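Local structure of Bcl-2-like protein FPV039 (Fowlpox virus, 5TZP) at residues A[16-21]-A[138-143]; A[92-97]-A[120-125]. The protein inhibits apoptosis of the host cell by sequestering and inactivating several proapoptotic Bcl-2 proteins, including BAK1 and BAX. All coordinates share one frame; numbering follows the deposited sequence.

Interaction 1 (A[16-21]-A[138-143]); sequences YYIALN and DYWNGI
Ile18 and Tyr139 bring the two backbones closest, with their CA atoms 7.5 Å apart, where helix 14-32 of the Bcl-2 helical bundle meets the chain leaving helix 115-136. That helix ends in a Schellman motif at Asp138; a short 3-10 turn follows from Trp140, and both Tyr139 and Trp140 direct their side chains at helix 14-32. Ile18 serves both. Its CD1 lies over one face of the Tyr139 phenol, off-centre toward the rim, in a CH-pi contact 4.2 Å from the ring centroid. With chi1 at -72°, CG1 lies beside the backbone N and CG2 anti to it, which turns CG2 toward the aromatics: CG2 is 3.9 Å from Tyr139 CB, at the base of that side chain, and 3.8 Å from Trp140 CD1 in the five-membered ring. The indole points its edge at the helix backbone, with Ala19 O near its plane, 3.5 Å from Trp140 CZ2, while Phe134 meets the indole edge-to-face. The pyrrole nitrogen of this buried ring is satisfied by the main chain: Trp140 NE1 donates to Ile18 O at 2.9 Å, with the acceptor nearly in the indole plane, a fairly straight N-H...O of 161°, and the nitrogen standing well above the carbonyl plane.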
loop_
_atom_site.group_PDB
_atom_site.type_symbol
_atom_site.label_atom_id
_atom_site.label_comp_id
_atom_site.label_asym_id
_atom_site.label_seq_id
_atom_site.Cartn_x
_atom_site.Cartn_y
_atom_site.Cartn_z
ATOM N N TYR A 16 -6.995 -2.117 14.098
ATOM C CA TYR A 16 -5.604 -2.256 13.718
ATOM C C TYR A 16 -5.341 -3.565 13.013
ATOM O O TYR A 16 -4.684 -3.586 11.966
ATOM C CB TYR A 16 -4.687 -2.067 14.947
ATOM C CG TYR A 16 -3.229 -2.308 14.691
ATOM C CD1 TYR A 16 -2.385 -1.287 14.370
ATOM C CD2 TYR A 16 -2.693 -3.626 14.829
ATOM C CE1 TYR A 16 -1.054 -1.564 14.080
ATOM C CE2 TYR A 16 -1.368 -3.879 14.656
ATOM C CZ TYR A 16 -0.563 -2.858 14.275
ATOM O OH TYR A 16 0.803 -3.124 14.112
ATOM N N TYR A 17 -5.827 -4.697 13.560
ATOM C CA TYR A 17 -5.575 -5.986 12.919
ATOM C C TYR A 17 -6.342 -6.169 11.649
ATOM O O TYR A 17 -5.837 -6.802 10.747
ATOM C CB TYR A 17 -5.801 -7.128 13.909
ATOM C CG TYR A 17 -4.581 -7.164 14.862
ATOM C CD1 TYR A 17 -3.292 -7.533 14.424
ATOM C CD2 TYR A 17 -4.711 -6.730 16.158
ATOM C CE1 TYR A 17 -2.205 -7.504 15.305
ATOM C CE2 TYR A 17 -3.600 -6.720 17.060
ATOM C CZ TYR A 17 -2.378 -7.113 16.600
ATOM O OH TYR A 17 -1.315 -7.075 17.525
ATOM N N ILE A 18 -7.536 -5.581 11.532
ATOM C CA ILE A 18 -8.258 -5.644 10.250
ATOM C C ILE A 18 -7.441 -4.970 9.143
ATOM O O ILE A 18 -7.277 -5.489 8.021
ATOM C CB ILE A 18 -9.633 -5.001 10.389
ATOM C CG1 ILE A 18 -10.578 -5.898 11.232
ATOM C CG2 ILE A 18 -10.207 -4.735 9.021
ATOM C CD1 ILE A 18 -11.786 -5.216 11.736
ATOM N N ALA A 19 -6.829 -3.828 9.472
ATOM C CA ALA A 19 -5.949 -3.166 8.497
ATOM C C ALA A 19 -4.680 -3.969 8.232
ATOM O O ALA A 19 -4.311 -4.247 7.086
ATOM C CB ALA A 19 -5.596 -1.764 8.980
ATOM N N LEU A 20 -3.958 -4.301 9.308
ATOM C CA LEU A 20 -2.657 -4.956 9.172
ATOM C C LEU A 20 -2.770 -6.274 8.440
ATOM O O LEU A 20 -1.964 -6.580 7.598
ATOM C CB LEU A 20 -2.037 -5.146 10.553
ATOM C CG LEU A 20 -0.702 -5.918 10.539
ATOM C CD1 LEU A 20 0.342 -5.102 9.807
ATOM C CD2 LEU A 20 -0.246 -6.239 11.932
ATOM N N ASN A 21 -3.745 -7.107 8.812
ATOM C CA ASN A 21 -3.811 -8.459 8.246
ATOM C C ASN A 21 -4.035 -8.432 6.732
ATOM O O ASN A 21 -3.498 -9.253 6.018
ATOM C CB ASN A 21 -4.917 -9.234 8.959
ATOM C CG ASN A 21 -4.967 -10.664 8.577
ATOM O OD1 ASN A 21 -5.882 -11.050 7.876
ATOM N ND2 ASN A 21 -3.994 -11.463 9.012
ATOM N N ASP A 138 -16.551 1.179 6.328
ATOM C CA ASP A 138 -16.727 -0.265 6.639
ATOM C C ASP A 138 -15.438 -1.033 6.344
ATOM O O ASP A 138 -15.419 -2.053 5.667
ATOM C CB ASP A 138 -17.960 -0.886 5.939
ATOM C CG ASP A 138 -18.255 -2.296 6.361
ATOM O OD1 ASP A 138 -17.873 -2.721 7.509
ATOM O OD2 ASP A 138 -18.825 -2.998 5.473
ATOM N N TYR A 139 -14.336 -0.472 6.864
ATOM C CA TYR A 139 -13.011 -1.057 6.757
ATOM C C TYR A 139 -12.682 -1.174 5.275
ATOM O O TYR A 139 -12.771 -0.201 4.511
ATOM C CB TYR A 139 -12.944 -2.366 7.572
ATOM C CG TYR A 139 -13.466 -2.218 8.959
ATOM C CD1 TYR A 139 -12.678 -1.688 9.970
ATOM C CD2 TYR A 139 -14.772 -2.445 9.228
ATOM C CE1 TYR A 139 -13.180 -1.550 11.266
ATOM C CE2 TYR A 139 -15.275 -2.280 10.506
ATOM C CZ TYR A 139 -14.462 -1.810 11.494
ATOM O OH TYR A 139 -15.048 -1.703 12.759
ATOM N N TRP A 140 -12.300 -2.347 4.792
ATOM C CA TRP A 140 -11.863 -2.527 3.407
ATOM C C TRP A 140 -13.040 -2.526 2.436
ATOM O O TRP A 140 -12.796 -2.387 1.245
ATOM C CB TRP A 140 -11.002 -3.791 3.233
ATOM C CG TRP A 140 -9.756 -3.747 4.047
ATOM C CD1 TRP A 140 -9.597 -4.305 5.269
ATOM C CD2 TRP A 140 -8.577 -3.079 3.677
ATOM N NE1 TRP A 140 -8.288 -4.015 5.685
ATOM C CE2 TRP A 140 -7.669 -3.259 4.733
ATOM C CE3 TRP A 140 -8.182 -2.352 2.554
ATOM C CZ2 TRP A 140 -6.352 -2.741 4.674
ATOM C CZ3 TRP A 140 -6.900 -1.883 2.472
ATOM C CH2 TRP A 140 -6.008 -2.026 3.560
ATOM N N ASN A 141 -14.287 -2.574 2.918
ATOM C CA ASN A 141 -15.413 -2.585 1.994
ATOM C C ASN A 141 -15.358 -1.395 1.060
ATOM O O ASN A 141 -15.798 -1.490 -0.102
ATOM C CB ASN A 141 -16.730 -2.627 2.798
ATOM C CG ASN A 141 -17.864 -2.987 1.921
ATOM O OD1 ASN A 141 -18.630 -2.091 1.457
ATOM N ND2 ASN A 141 -18.012 -4.236 1.684
ATOM N N GLY A 142 -14.876 -0.238 1.537
ATOM C CA GLY A 142 -14.896 0.946 0.694
ATOM C C GLY A 142 -14.024 0.851 -0.544
ATOM O O GLY A 142 -14.266 1.591 -1.508
ATOM N N ILE A 143 -13.074 -0.095 -0.557
ATOM C CA ILE A 143 -12.216 -0.282 -1.718
ATOM C C ILE A 143 -12.985 -0.866 -2.887
ATOM O O ILE A 143 -12.512 -0.845 -4.025
ATOM C CB ILE A 143 -11.008 -1.138 -1.382
ATOM C CG1 ILE A 143 -9.845 -0.768 -2.313
ATOM C CG2 ILE A 143 -11.331 -2.625 -1.495
ATOM C CD1 ILE A 143 -8.512 -1.490 -1.892
#

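Interaction 2 (A[92-97]-A[120-125]); sequences ITIIAF and EAITDA
Ile122 pushes its forked side chain against Ile94, overlapping that residue's CG2 methyl with CG1, CG2 and CD1. The tightest of these approaches is Ile94 CG2 to Ile122 CG1, 3.7 Å; Ile122 CG2 stands 3.9 Å from Ile94 CG2, and Ile122 CD1 is 4.0 Å from that methyl. One methyl is thus lodged in the fork of the opposing isoleucine, the two side chains running antiparallel, side by side. In Ile94, chi1 of -75° puts CG1 beside the backbone N and CG2 anti to it, where it faces Ile122. Ile122 CG2 also approaches Ile95, more loosely, with Ile95 CG1 at 4.3 Å. The contact is wholly apolar and buried, with no hydrogen bond joining the segments; the segments come closest at Ile95 and Ile122, whose CA atoms are 7.5 Å apart. It joins part of the BH1 motif (92-97) to part of the BH2 motif (120-125). The former segment also meets the bound Bik BH3 peptide: Ile92 packs on an aromatic side chain of it, Thr93 on its backbone and Phe97 on an apolar side chain. Segment 92-97 is therefore shared between ligand groove and protein core. Around the isoleucines, helix 74-81 and the following Leu82 cover Ile94 and Ala125, helix 14-32 lies against Thr123 through Tyr16 and Ile23, and helix 43-68 packs on Ala96 and Phe97.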
loop_
_atom_site.group_PDB
_atom_site.type_symbol
_atom_site.label_atom_id
_atom_site.label_comp_id
_atom_site.label_asym_id
_atom_site.label_seq_id
_atom_site.Cartn_x
_atom_site.Cartn_y
_atom_site.Cartn_z
ATOM N N ILE A 92 -4.176 2.439 -2.133
ATOM C CA ILE A 92 -3.774 1.423 -3.105
ATOM C C ILE A 92 -2.376 1.723 -3.598
ATOM O O ILE A 92 -1.530 0.811 -3.703
ATOM C CB ILE A 92 -4.747 1.384 -4.293
ATOM C CG1 ILE A 92 -6.068 0.753 -3.786
ATOM C CG2 ILE A 92 -4.162 0.663 -5.491
ATOM C CD1 ILE A 92 -7.289 1.112 -4.694
ATOM N N THR A 93 -2.076 2.978 -3.899
ATOM C CA THR A 93 -0.768 3.312 -4.434
ATOM C C THR A 93 0.327 3.079 -3.395
ATOM O O THR A 93 1.397 2.553 -3.720
ATOM C CB THR A 93 -0.728 4.751 -4.943
ATOM O OG1 THR A 93 -1.673 4.869 -6.019
ATOM C CG2 THR A 93 0.591 5.132 -5.473
ATOM N N ILE A 94 0.093 3.437 -2.137
ATOM C CA ILE A 94 1.020 3.165 -1.036
ATOM C C ILE A 94 1.286 1.682 -0.927
ATOM O O ILE A 94 2.457 1.266 -0.832
ATOM C CB ILE A 94 0.448 3.735 0.325
ATOM C CG1 ILE A 94 0.587 5.239 0.378
ATOM C CG2 ILE A 94 1.093 3.011 1.521
ATOM C CD1 ILE A 94 -0.340 5.815 1.440
ATOM N N ILE A 95 0.242 0.849 -0.922
ATOM C CA ILE A 95 0.420 -0.577 -0.765
ATOM C C ILE A 95 1.136 -1.146 -1.962
ATOM O O ILE A 95 2.047 -1.977 -1.828
ATOM C CB ILE A 95 -0.927 -1.277 -0.482
ATOM C CG1 ILE A 95 -1.503 -0.790 0.857
ATOM C CG2 ILE A 95 -0.800 -2.769 -0.524
ATOM C CD1 ILE A 95 -2.985 -1.193 1.064
ATOM N N ALA A 96 0.752 -0.728 -3.154
ATOM C CA ALA A 96 1.400 -1.215 -4.386
ATOM C C ALA A 96 2.896 -0.860 -4.401
ATOM O O ALA A 96 3.743 -1.731 -4.665
ATOM C CB ALA A 96 0.698 -0.647 -5.598
ATOM N N PHE A 97 3.212 0.390 -4.163
ATOM C CA PHE A 97 4.605 0.837 -4.092
ATOM C C PHE A 97 5.366 0.025 -3.051
ATOM O O PHE A 97 6.481 -0.414 -3.306
ATOM C CB PHE A 97 4.660 2.313 -3.789
ATOM C CG PHE A 97 6.081 2.754 -3.599
ATOM C CD1 PHE A 97 6.874 3.066 -4.706
ATOM C CD2 PHE A 97 6.634 2.871 -2.358
ATOM C CE1 PHE A 97 8.224 3.421 -4.525
ATOM C CE2 PHE A 97 7.981 3.252 -2.180
ATOM C CZ PHE A 97 8.771 3.496 -3.255
ATOM N N GLU A 120 3.245 -2.717 9.071
ATOM C CA GLU A 120 2.955 -1.958 10.288
ATOM C C GLU A 120 3.053 -0.463 10.035
ATOM O O GLU A 120 2.219 0.329 10.535
ATOM C CB GLU A 120 3.886 -2.356 11.450
ATOM C CG GLU A 120 3.554 -3.793 11.955
ATOM C CD GLU A 120 4.512 -4.329 13.021
ATOM O OE1 GLU A 120 4.325 -5.500 13.377
ATOM O OE2 GLU A 120 5.389 -3.564 13.474
ATOM N N ALA A 121 4.028 -0.046 9.260
ATOM C CA ALA A 121 4.170 1.395 8.955
ATOM C C ALA A 121 2.956 1.908 8.175
ATOM O O ALA A 121 2.441 2.990 8.423
ATOM C CB ALA A 121 5.456 1.645 8.193
ATOM N N ILE A 122 2.485 1.132 7.192
ATOM C CA ILE A 122 1.328 1.562 6.416
ATOM C C ILE A 122 0.112 1.630 7.345
ATOM O O ILE A 122 -0.668 2.604 7.322
ATOM C CB ILE A 122 1.057 0.636 5.234
ATOM C CG1 ILE A 122 2.214 0.689 4.234
ATOM C CG2 ILE A 122 -0.281 1.050 4.561
ATOM C CD1 ILE A 122 2.189 -0.434 3.230
ATOM N N THR A 123 -0.081 0.575 8.160
ATOM C CA THR A 123 -1.229 0.542 9.067
ATOM C C THR A 123 -1.217 1.760 9.991
ATOM O O THR A 123 -2.223 2.423 10.196
ATOM C CB THR A 123 -1.182 -0.762 9.872
ATOM O OG1 THR A 123 -1.267 -1.866 8.947
ATOM C CG2 THR A 123 -2.314 -0.848 10.828
ATOM N N ASP A 124 -0.066 2.050 10.583
ATOM C CA ASP A 124 0.069 3.163 11.526
ATOM C C ASP A 124 -0.197 4.484 10.836
ATOM O O ASP A 124 -0.838 5.382 11.405
ATOM C CB ASP A 124 1.465 3.202 12.119
ATOM C CG ASP A 124 1.725 2.108 13.123
ATOM O OD1 ASP A 124 0.819 1.487 13.610
ATOM O OD2 ASP A 124 2.941 1.891 13.390
ATOM N N ALA A 125 0.277 4.636 9.596
ATOM C CA ALA A 125 0.054 5.888 8.862
ATOM C C ALA A 125 -1.422 6.095 8.549
ATOM O O ALA A 125 -1.915 7.239 8.585
ATOM C CB ALA A 125 0.871 5.901 7.568
#

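How the interactions relate
The two contacts lie with their centres about 12 Å apart, interaction 2 near the centre of the fold and interaction 1 toward its periphery. Both segments of interaction 2 fall between the two of interaction 1 in sequence, and interaction 1 brings the first helix, 14-32, up to the segment following the last, 115-136. The sets of atoms touch directly: Tyr16 CE1 is 3.6 Å from Thr123 CG2, and Leu20 CA is 3.4 Å from Thr123 OG1. Trp140 also packs on Ile95, and Ile143 on Ile92. Helix 88-105, which meets the BH3 peptide, therefore packs on helix 115-136 and on the chain after it, and Trp140 there also contacts helix 14-32.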